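Local coordinates for protein methylxanthine N3-demethylase NdmB (Pseudomonas putida, PDB 6ICL) that acts as a Rieske non-heme iron oxygenase that removes the N3-methyl group of theobromine, 3-methylxanthine, caffeine and theophylline as formaldehyde, using O2 and NADH, at residues 33-38 / 358-363; 116-121 / 127-132; 219-224 / 346-351. One frame throughout, in Å; residues are numbered along the deposited sequence.

In the fold
From the N terminus, the chain first passes through 33-38, which leads into an outermost strand of the six-stranded antiparallel sheet of the Rieske domain and waits for its partner until the last helix, 357-365; contact 1 thus spans almost the whole chain and encloses the other two. Contact 2 closes a short loop within the Rieske domain, with the Ile121 side chain about 7 Å from the [2Fe-2S] cluster, before contact 3 opens. In contact 3 the edge strand 219-222 of the seven-stranded sheet meets helix 337-355. Contacts 1 and 3 adjoin, their centres about 9 Å apart, where consecutive helices 337-355 and 357-365 pack together; the centre of contact 2 lies about 32 Å from that of contact 1.

Contact 1: residues 33-38 / 358-363; sequences LRHFWH and EAFRDS
An aromatic cluster joins the turn leading into strand 37-42, an outermost strand of the six-stranded antiparallel sheet of the Rieske domain, to the C-terminal helix 357-365. Phe360 is the helix's contribution. Its CG stands anti to the backbone N (chi1 -174°), which carries the ring out from the helix toward the turn, and the far end of the ring does the touching. CZ of Phe360 comes within 3.5 Å of CE1 of Phe36, which lies at the edge of the Phe360 ring and in its plane. The two phenyl groups are steeply turned, their planes at 74° and their centroids 5.6 Å apart. His35 CB rests on the CE2 and CZ end of the Phe360 ring, 3.8 Å from each, so the histidine touches the phenyl group through its methylene, with its ring obliquely inclined at 42° beyond. Phe155 completes the cluster, stacking on the His35 ring and meeting that of Phe360, while Ala353 of helix 337-355 also packs against Phe360.

The turn itself is tied by a side-chain bond: His38 NE2 donates to Leu33 O over 2.9 Å, with the acceptor close to the imidazole plane, and one face of the His38 ring lies against the backbone carbon of Phe36. This link joins the two ends of the segment that presents His35 and Phe36. All three residues that touch across the contact are buried and meet through carbon atoms. Between the two segments the attachment therefore rests on ring packing and hydrophobic burial, while Arg361 NH1 adds a hydrogen bond from the same helix to Phe155 O.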
loop_
_atom_site.group_PDB
_atom_site.type_symbol
_atom_site.label_atom_id
_atom_site.label_comp_id
_atom_site.label_asym_id
_atom_site.label_seq_id
_atom_site.Cartn_x
_atom_site.Cartn_y
_atom_site.Cartn_z
ATOM N N LEU A 33 7.264 38.086 -10.748
ATOM C CA LEU A 33 6.103 37.395 -10.203
ATOM C C LEU A 33 5.856 37.781 -8.756
ATOM O O LEU A 33 4.709 37.735 -8.304
ATOM C CB LEU A 33 6.282 35.879 -10.340
ATOM C CG LEU A 33 6.391 35.325 -11.769
ATOM C CD1 LEU A 33 6.688 33.808 -11.782
ATOM C CD2 LEU A 33 5.138 35.619 -12.537
ATOM N N ARG A 34 6.890 38.203 -8.034
ATOM C CA ARG A 34 6.703 38.607 -6.645
ATOM C C ARG A 34 5.792 39.819 -6.475
ATOM O O ARG A 34 5.233 39.995 -5.389
ATOM C CB ARG A 34 8.058 38.888 -6.014
ATOM C CG ARG A 34 8.965 37.682 -6.061
ATOM C CD ARG A 34 10.279 37.989 -5.393
ATOM N NE ARG A 34 10.101 38.330 -3.986
ATOM C CZ ARG A 34 10.163 37.441 -3.002
ATOM N NH1 ARG A 34 10.396 36.168 -3.290
ATOM N NH2 ARG A 34 9.996 37.821 -1.737
ATOM N N HIS A 35 5.604 40.639 -7.514
ATOM C CA HIS A 35 4.861 41.899 -7.407
ATOM C C HIS A 35 3.376 41.756 -7.702
ATOM O O HIS A 35 2.633 42.743 -7.586
ATOM C CB HIS A 35 5.466 42.947 -8.350
ATOM C CG HIS A 35 6.855 43.356 -7.971
ATOM N ND1 HIS A 35 7.979 42.748 -8.487
ATOM C CD2 HIS A 35 7.299 44.295 -7.099
ATOM C CE1 HIS A 35 9.055 43.297 -7.953
ATOM N NE2 HIS A 35 8.669 44.237 -7.109
ATOM N N PHE A 36 2.926 40.565 -8.079
ATOM C CA PHE A 36 1.519 40.324 -8.355
ATOM C C PHE A 36 0.844 39.607 -7.188
ATOM O O PHE A 36 1.492 38.946 -6.368
ATOM C CB PHE A 36 1.368 39.508 -9.637
ATOM C CG PHE A 36 1.839 40.228 -10.865
ATOM C CD1 PHE A 36 3.181 40.194 -11.236
ATOM C CD2 PHE A 36 0.935 40.933 -11.663
ATOM C CE1 PHE A 36 3.626 40.867 -12.409
ATOM C CE2 PHE A 36 1.355 41.600 -12.822
ATOM C CZ PHE A 36 2.712 41.567 -13.192
ATOM N N TRP A 37 -0.471 39.775 -7.110
ATOM C CA TRP A 37 -1.292 39.009 -6.187
ATOM C C TRP A 37 -1.492 37.597 -6.724
ATOM O O TRP A 37 -1.889 37.416 -7.878
ATOM C CB TRP A 37 -2.654 39.671 -5.998
ATOM C CG TRP A 37 -2.610 40.999 -5.330
ATOM C CD1 TRP A 37 -2.400 42.209 -5.930
ATOM C CD2 TRP A 37 -2.829 41.272 -3.936
ATOM N NE1 TRP A 37 -2.464 43.209 -5.000
ATOM C CE2 TRP A 37 -2.728 42.671 -3.766
ATOM C CE3 TRP A 37 -3.095 40.471 -2.821
ATOM C CZ2 TRP A 37 -2.888 43.298 -2.514
ATOM C CZ3 TRP A 37 -3.248 41.091 -1.575
ATOM C CH2 TRP A 37 -3.140 42.493 -1.434
ATOM N N HIS A 38 -1.206 36.601 -5.886
ATOM C CA HIS A 38 -1.427 35.207 -6.248
ATOM C C HIS A 38 -2.360 34.544 -5.241
ATOM O O HIS A 38 -2.248 34.791 -4.032
ATOM C CB HIS A 38 -0.114 34.439 -6.284
ATOM C CG HIS A 38 0.858 34.973 -7.283
ATOM N ND1 HIS A 38 0.658 34.863 -8.638
ATOM C CD2 HIS A 38 2.025 35.637 -7.121
ATOM C CE1 HIS A 38 1.662 35.445 -9.271
ATOM N NE2 HIS A 38 2.508 35.912 -8.372
ATOM N N GLU A 358 10.021 52.051 -12.174
ATOM C CA GLU A 358 9.325 52.776 -13.229
ATOM C C GLU A 358 9.176 51.919 -14.481
ATOM O O GLU A 358 8.132 51.954 -15.139
ATOM C CB GLU A 358 10.046 54.093 -13.529
ATOM C CG GLU A 358 9.192 55.332 -13.230
ATOM C CD GLU A 358 8.361 55.197 -11.940
ATOM O OE1 GLU A 358 7.103 55.204 -12.029
ATOM O OE2 GLU A 358 8.963 55.069 -10.843
ATOM N N ALA A 359 10.193 51.130 -14.816
ATOM C CA ALA A 359 10.070 50.231 -15.962
ATOM C C ALA A 359 8.912 49.254 -15.772
ATOM O O ALA A 359 8.068 49.078 -16.664
ATOM C CB ALA A 359 11.380 49.477 -16.170
ATOM N N PHE A 360 8.841 48.633 -14.594
ATOM C CA PHE A 360 7.773 47.682 -14.307
ATOM C C PHE A 360 6.406 48.346 -14.384
ATOM O O PHE A 360 5.492 47.839 -15.049
ATOM C CB PHE A 360 7.990 47.064 -12.925
ATOM C CG PHE A 360 7.013 45.969 -12.591
ATOM C CD1 PHE A 360 7.152 44.712 -13.151
ATOM C CD2 PHE A 360 5.962 46.200 -11.724
ATOM C CE1 PHE A 360 6.262 43.694 -12.847
ATOM C CE2 PHE A 360 5.066 45.184 -11.407
ATOM C CZ PHE A 360 5.219 43.932 -11.977
ATOM N N ARG A 361 6.241 49.485 -13.697
ATOM C CA ARG A 361 4.936 50.139 -13.672
ATOM C C ARG A 361 4.475 50.495 -15.078
ATOM O O ARG A 361 3.276 50.416 -15.387
ATOM C CB ARG A 361 4.980 51.390 -12.792
ATOM C CG ARG A 361 5.239 51.123 -11.310
ATOM C CD ARG A 361 5.366 52.424 -10.504
ATOM N NE ARG A 361 4.254 53.335 -10.744
ATOM C CZ ARG A 361 3.142 53.372 -10.019
ATOM N NH1 ARG A 361 2.985 52.540 -8.996
ATOM N NH2 ARG A 361 2.182 54.235 -10.325
ATOM N N ASP A 362 5.416 50.884 -15.946
ATOM C CA ASP A 362 5.068 51.182 -17.331
ATOM C C ASP A 362 4.577 49.935 -18.040
ATOM O O ASP A 362 3.558 49.966 -18.743
ATOM C CB ASP A 362 6.274 51.770 -18.067
ATOM C CG ASP A 362 6.441 53.257 -17.820
ATOM O OD1 ASP A 362 5.437 53.939 -17.509
ATOM O OD2 ASP A 362 7.585 53.740 -17.951
ATOM N N SER A 363 5.298 48.827 -17.872
ATOM C CA SER A 363 4.914 47.582 -18.524
ATOM C C SER A 363 3.536 47.107 -18.057
ATOM O O SER A 363 2.696 46.718 -18.879
ATOM C CB SER A 363 5.974 46.521 -18.266
ATOM O OG SER A 363 5.603 45.312 -18.909
#

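Contact 2: residues 116-121 / 127-132; sequences GACQLI and KSISPR
Ile129 packs against the backbone of strand 118-120, an outermost, weakly bonded strand of the small four-stranded antiparallel sheet in the Rieske domain, as the chain returns after a short loop. The apolar contacts centre on this residue. Its CG1 branch, beside the backbone N at chi1 -59°, sends CD1 onto the peptide between Gln119 and Leu120, with Ile129 CD1 3.2 Å from Gln119 C. Both methyls of Ile129 lie against Cys118 O, CD1 at 3.3 Å and CG2 at 3.4 Å. Ile129 CG2 also reaches Ile121 CD1 at 4.1 Å and Cys118 CB at 4.2 Å. Ile121 touches Trp110, a residue of the cluster pocket, and its side chain is about 7 Å from the [2Fe-2S] cluster; it packs as well on Val333 of the second subunit, which places this contact beside a subunit interface.

Polar contact between the segments is slight. The lysine chain, bent at chi3, brings Lys127 NZ to Gln119 O in a weak hydrogen bond of 3.3 Å. The Gln119 amide has its stronger partner in Asp113, to which NE2 is hydrogen-bonded. Beyond Ile129 the returning chain makes an ST turn, in which the backbone N of Arg132 donates to Ser130 OG over 2.9 Å.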
loop_
_atom_site.group_PDB
_atom_site.type_symbol
_atom_site.label_atom_id
_atom_site.label_comp_id
_atom_site.label_asym_id
_atom_site.label_seq_id
_atom_site.Cartn_x
_atom_site.Cartn_y
_atom_site.Cartn_z
ATOM N N GLY A 116 4.003 40.739 11.951
ATOM C CA GLY A 116 5.203 39.929 12.051
ATOM C C GLY A 116 6.158 40.311 13.165
ATOM O O GLY A 116 7.262 39.753 13.223
ATOM N N ALA A 117 5.777 41.238 14.048
ATOM C CA ALA A 117 6.614 41.610 15.181
ATOM C C ALA A 117 6.363 40.651 16.334
ATOM O O ALA A 117 5.214 40.335 16.650
ATOM C CB ALA A 117 6.320 43.045 15.629
ATOM N N CYS A 118 7.430 40.172 16.950
ATOM C CA CYS A 118 7.275 39.315 18.109
ATOM C C CYS A 118 6.879 40.188 19.295
ATOM O O CYS A 118 7.606 41.120 19.642
ATOM C CB CYS A 118 8.566 38.551 18.390
ATOM S SG CYS A 118 8.435 37.639 19.902
ATOM N N GLN A 119 5.722 39.902 19.901
ATOM C CA GLN A 119 5.195 40.689 21.008
ATOM C C GLN A 119 5.343 40.007 22.368
ATOM O O GLN A 119 5.096 40.649 23.399
ATOM C CB GLN A 119 3.721 41.034 20.749
ATOM C CG GLN A 119 3.506 42.015 19.575
ATOM C CD GLN A 119 4.235 43.348 19.759
ATOM O OE1 GLN A 119 4.547 43.751 20.872
ATOM N NE2 GLN A 119 4.521 44.023 18.657
ATOM N N LEU A 120 5.778 38.746 22.408
ATOM C CA LEU A 120 6.045 38.088 23.682
ATOM C C LEU A 120 7.064 36.980 23.483
ATOM O O LEU A 120 6.898 36.129 22.602
ATOM C CB LEU A 120 4.774 37.500 24.311
ATOM C CG LEU A 120 5.111 36.750 25.610
ATOM C CD1 LEU A 120 5.614 37.727 26.675
ATOM C CD2 LEU A 120 3.940 35.913 26.117
ATOM N N ILE A 121 8.110 37.013 24.299
ATOM C CA ILE A 121 9.038 35.907 24.490
ATOM C C ILE A 121 8.764 35.323 25.874
ATOM O O ILE A 121 9.123 35.947 26.888
ATOM C CB ILE A 121 10.488 36.388 24.334
ATOM C CG1 ILE A 121 10.681 36.973 22.930
ATOM C CG2 ILE A 121 11.466 35.256 24.624
ATOM C CD1 ILE A 121 12.036 37.587 22.684
ATOM N N LYS A 127 10.488 43.167 29.236
ATOM C CA LYS A 127 10.732 42.133 28.240
ATOM C C LYS A 127 12.269 42.236 27.982
ATOM O O LYS A 127 12.986 41.494 28.655
ATOM C CB LYS A 127 9.801 42.269 27.006
ATOM C CG LYS A 127 8.306 42.008 27.300
ATOM C CD LYS A 127 7.422 42.038 26.045
ATOM C CE LYS A 127 7.528 43.375 25.287
ATOM N NZ LYS A 127 6.463 43.555 24.228
ATOM N N SER A 128 12.843 43.105 27.127
ATOM C CA SER A 128 12.246 43.962 26.098
ATOM C C SER A 128 12.672 43.376 24.757
ATOM O O SER A 128 13.852 43.072 24.559
ATOM C CB SER A 128 12.704 45.415 26.226
ATOM O OG SER A 128 13.483 45.820 25.105
ATOM N N ILE A 129 11.729 43.217 23.838
ATOM C CA ILE A 129 11.953 42.365 22.675
ATOM C C ILE A 129 12.811 43.091 21.646
ATOM O O ILE A 129 12.479 44.197 21.201
ATOM C CB ILE A 129 10.611 41.910 22.082
ATOM C CG1 ILE A 129 9.839 41.138 23.148
ATOM C CG2 ILE A 129 10.826 41.052 20.837
ATOM C CD1 ILE A 129 8.450 40.827 22.776
ATOM N N SER A 130 13.926 42.460 21.269
ATOM C CA SER A 130 14.812 42.926 20.207
ATOM C C SER A 130 14.054 43.178 18.904
ATOM O O SER A 130 13.093 42.462 18.598
ATOM C CB SER A 130 15.920 41.900 19.971
ATOM O OG SER A 130 16.426 41.988 18.647
ATOM N N PRO A 131 14.447 44.186 18.117
ATOM C CA PRO A 131 13.851 44.348 16.775
ATOM C C PRO A 131 14.211 43.221 15.810
ATOM O O PRO A 131 13.476 42.997 14.836
ATOM C CB PRO A 131 14.419 45.693 16.293
ATOM C CG PRO A 131 14.917 46.381 17.535
ATOM C CD PRO A 131 15.368 45.283 18.450
ATOM N N ARG A 132 15.325 42.521 16.050
ATOM C CA ARG A 132 15.700 41.337 15.285
ATOM C C ARG A 132 14.623 40.251 15.331
ATOM O O ARG A 132 14.554 39.419 14.417
ATOM C CB ARG A 132 17.038 40.803 15.821
ATOM C CG ARG A 132 18.118 40.586 14.771
ATOM C CD ARG A 132 19.543 40.601 15.356
ATOM N NE ARG A 132 19.995 39.323 15.928
ATOM C CZ ARG A 132 20.305 38.229 15.226
ATOM N NH1 ARG A 132 20.723 37.135 15.857
ATOM N NH2 ARG A 132 20.191 38.204 13.898
#

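Contact 3: residues 219-224 / 346-351; sequences VNRVDG and HKELSL
Arg221 projects from strand 219-222 and joins Glu348 on helix 337-355 in a salt bridge between an edge strand and a helix, both of the C-terminal oxygenase domain of the vanillate O-demethylase type. The bond from CA to CB is directed toward the helix; the chain then runs with CG anti to the carbonyl carbon (chi1 -57°) and stays extended from CG to NE. This methylene arm makes no close approach to the helix segment; it serves as the reach that delivers the guanidinium. Arg221 CZ comes to 3.7 Å from Glu348 OE1, and the two terminal nitrogens do the gripping. Arg221 NH1 donates to Glu348 OE1 over 3.2 Å, and Arg221 NH2 donates to Glu348 OE1 over the same 3.2 Å, so one oxygen takes both bonds end-on. A further, weak bond runs from Arg221 NH1 to Glu348 OE2 at 3.3 Å.

The match is not coplanar. OE1 lies almost exactly in the guanidinium plane, yet both nitrogens approach it from the same face of the carboxylate, well above its plane, and the two groups are turned 46° apart. Glu348 meets them with a chain extended beyond CG, and its OE2 is held by the hydroxyl of Ser363, which helps fix the rotation of the carboxylate. The guanidinium also makes a cation-pi contact with Trp345, the helix residue immediately before 346-351.

The bridge is structural, near the surface and away from the iron sites, between strand 219-222 at the rim of the seven-stranded sheet and helix 337-355; through Ser363 it extends to helix 357-365, against which Leu349 packs.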
loop_
_atom_site.group_PDB
_atom_site.type_symbol
_atom_site.label_atom_id
_atom_site.label_comp_id
_atom_site.label_asym_id
_atom_site.label_seq_id
_atom_site.Cartn_x
_atom_site.Cartn_y
_atom_site.Cartn_z
ATOM N N VAL A 219 -6.174 41.394 -29.641
ATOM C CA VAL A 219 -5.662 41.218 -28.293
ATOM C C VAL A 219 -5.210 42.572 -27.783
ATOM O O VAL A 219 -4.277 43.168 -28.339
ATOM C CB VAL A 219 -4.506 40.209 -28.254
ATOM C CG1 VAL A 219 -4.039 40.030 -26.822
ATOM C CG2 VAL A 219 -4.934 38.878 -28.888
ATOM N N ASN A 220 -5.857 43.051 -26.726
ATOM C CA ASN A 220 -5.501 44.309 -26.093
ATOM C C ASN A 220 -4.853 44.079 -24.736
ATOM O O ASN A 220 -5.120 43.079 -24.060
ATOM C CB ASN A 220 -6.732 45.191 -25.890
ATOM C CG ASN A 220 -7.469 45.462 -27.185
ATOM O OD1 ASN A 220 -6.883 45.424 -28.267
ATOM N ND2 ASN A 220 -8.761 45.745 -27.077
ATOM N N ARG A 221 -4.013 45.034 -24.341
ATOM C CA ARG A 221 -3.561 45.203 -22.966
ATOM C C ARG A 221 -4.298 46.402 -22.381
ATOM O O ARG A 221 -4.135 47.528 -22.867
ATOM C CB ARG A 221 -2.053 45.431 -22.902
ATOM C CG ARG A 221 -1.185 44.345 -23.535
ATOM C CD ARG A 221 0.256 44.658 -23.195
ATOM N NE ARG A 221 1.240 43.813 -23.859
ATOM C CZ ARG A 221 2.548 44.019 -23.733
ATOM N NH1 ARG A 221 2.979 45.033 -22.992
ATOM N NH2 ARG A 221 3.421 43.230 -24.333
ATOM N N VAL A 222 -5.112 46.169 -21.353
ATOM C CA VAL A 222 -5.953 47.193 -20.746
ATOM C C VAL A 222 -5.856 47.039 -19.229
ATOM O O VAL A 222 -6.326 46.038 -18.672
ATOM C CB VAL A 222 -7.412 47.075 -21.209
ATOM C CG1 VAL A 222 -8.256 48.130 -20.534
ATOM C CG2 VAL A 222 -7.510 47.157 -22.724
ATOM N N ASP A 223 -5.240 48.015 -18.564
ATOM C CA ASP A 223 -5.235 48.100 -17.102
ATOM C C ASP A 223 -4.755 46.796 -16.447
ATOM O O ASP A 223 -5.408 46.252 -15.555
ATOM C CB ASP A 223 -6.630 48.475 -16.582
ATOM C CG ASP A 223 -7.152 49.801 -17.155
ATOM O OD1 ASP A 223 -6.351 50.734 -17.320
ATOM O OD2 ASP A 223 -8.372 49.913 -17.419
ATOM N N GLY A 224 -3.605 46.293 -16.893
ATOM C CA GLY A 224 -3.044 45.084 -16.304
ATOM C C GLY A 224 -3.656 43.777 -16.771
ATOM O O GLY A 224 -3.308 42.720 -16.226
ATOM N N HIS A 346 4.748 38.563 -20.672
ATOM C CA HIS A 346 5.500 37.953 -19.579
ATOM C C HIS A 346 6.985 38.296 -19.688
ATOM O O HIS A 346 7.615 38.679 -18.700
ATOM C CB HIS A 346 5.289 36.432 -19.564
ATOM C CG HIS A 346 4.279 35.975 -18.559
ATOM N ND1 HIS A 346 4.635 35.554 -17.292
ATOM C CD2 HIS A 346 2.926 35.891 -18.621
ATOM C CE1 HIS A 346 3.545 35.221 -16.621
ATOM N NE2 HIS A 346 2.495 35.416 -17.404
ATOM N N LYS A 347 7.553 38.188 -20.897
ATOM C CA LYS A 347 8.977 38.483 -21.073
ATOM C C LYS A 347 9.283 39.937 -20.761
ATOM O O LYS A 347 10.292 40.246 -20.119
ATOM C CB LYS A 347 9.417 38.164 -22.506
ATOM C CG LYS A 347 10.924 38.315 -22.735
ATOM C CD LYS A 347 11.680 37.348 -21.832
ATOM C CE LYS A 347 13.183 37.364 -22.060
ATOM N NZ LYS A 347 13.903 36.625 -20.965
ATOM N N GLU A 348 8.419 40.841 -21.213
ATOM C CA GLU A 348 8.625 42.260 -20.969
ATOM C C GLU A 348 8.519 42.579 -19.481
ATOM O O GLU A 348 9.331 43.342 -18.939
ATOM C CB GLU A 348 7.604 43.052 -21.785
ATOM C CG GLU A 348 7.543 44.541 -21.497
ATOM C CD GLU A 348 6.421 45.210 -22.267
ATOM O OE1 GLU A 348 6.117 44.761 -23.406
ATOM O OE2 GLU A 348 5.828 46.165 -21.718
ATOM N N LEU A 349 7.523 41.987 -18.806
ATOM C CA LEU A 349 7.379 42.152 -17.362
ATOM C C LEU A 349 8.588 41.608 -16.620
ATOM O O LEU A 349 9.081 42.235 -15.675
ATOM C CB LEU A 349 6.111 41.452 -16.881
ATOM C CG LEU A 349 4.825 42.102 -17.349
ATOM C CD1 LEU A 349 3.675 41.101 -17.260
ATOM C CD2 LEU A 349 4.531 43.341 -16.520
ATOM N N SER A 350 9.079 40.444 -17.032
ATOM C CA SER A 350 10.260 39.870 -16.397
ATOM C C SER A 350 11.461 40.806 -16.504
ATOM O O SER A 350 12.234 40.960 -15.549
ATOM C CB SER A 350 10.571 38.521 -17.045
ATOM O OG SER A 350 11.820 38.019 -16.621
ATOM N N LEU A 351 11.640 41.435 -17.668
ATOM C CA LEU A 351 12.770 42.345 -17.845
ATOM C C LEU A 351 12.529 43.661 -17.128
ATOM O O LEU A 351 13.445 44.198 -16.495
ATOM C CB LEU A 351 13.021 42.587 -19.330
ATOM C CG LEU A 351 13.387 41.345 -20.125
ATOM C CD1 LEU A 351 13.222 41.605 -21.613
ATOM C CD2 LEU A 351 14.802 40.973 -19.790
#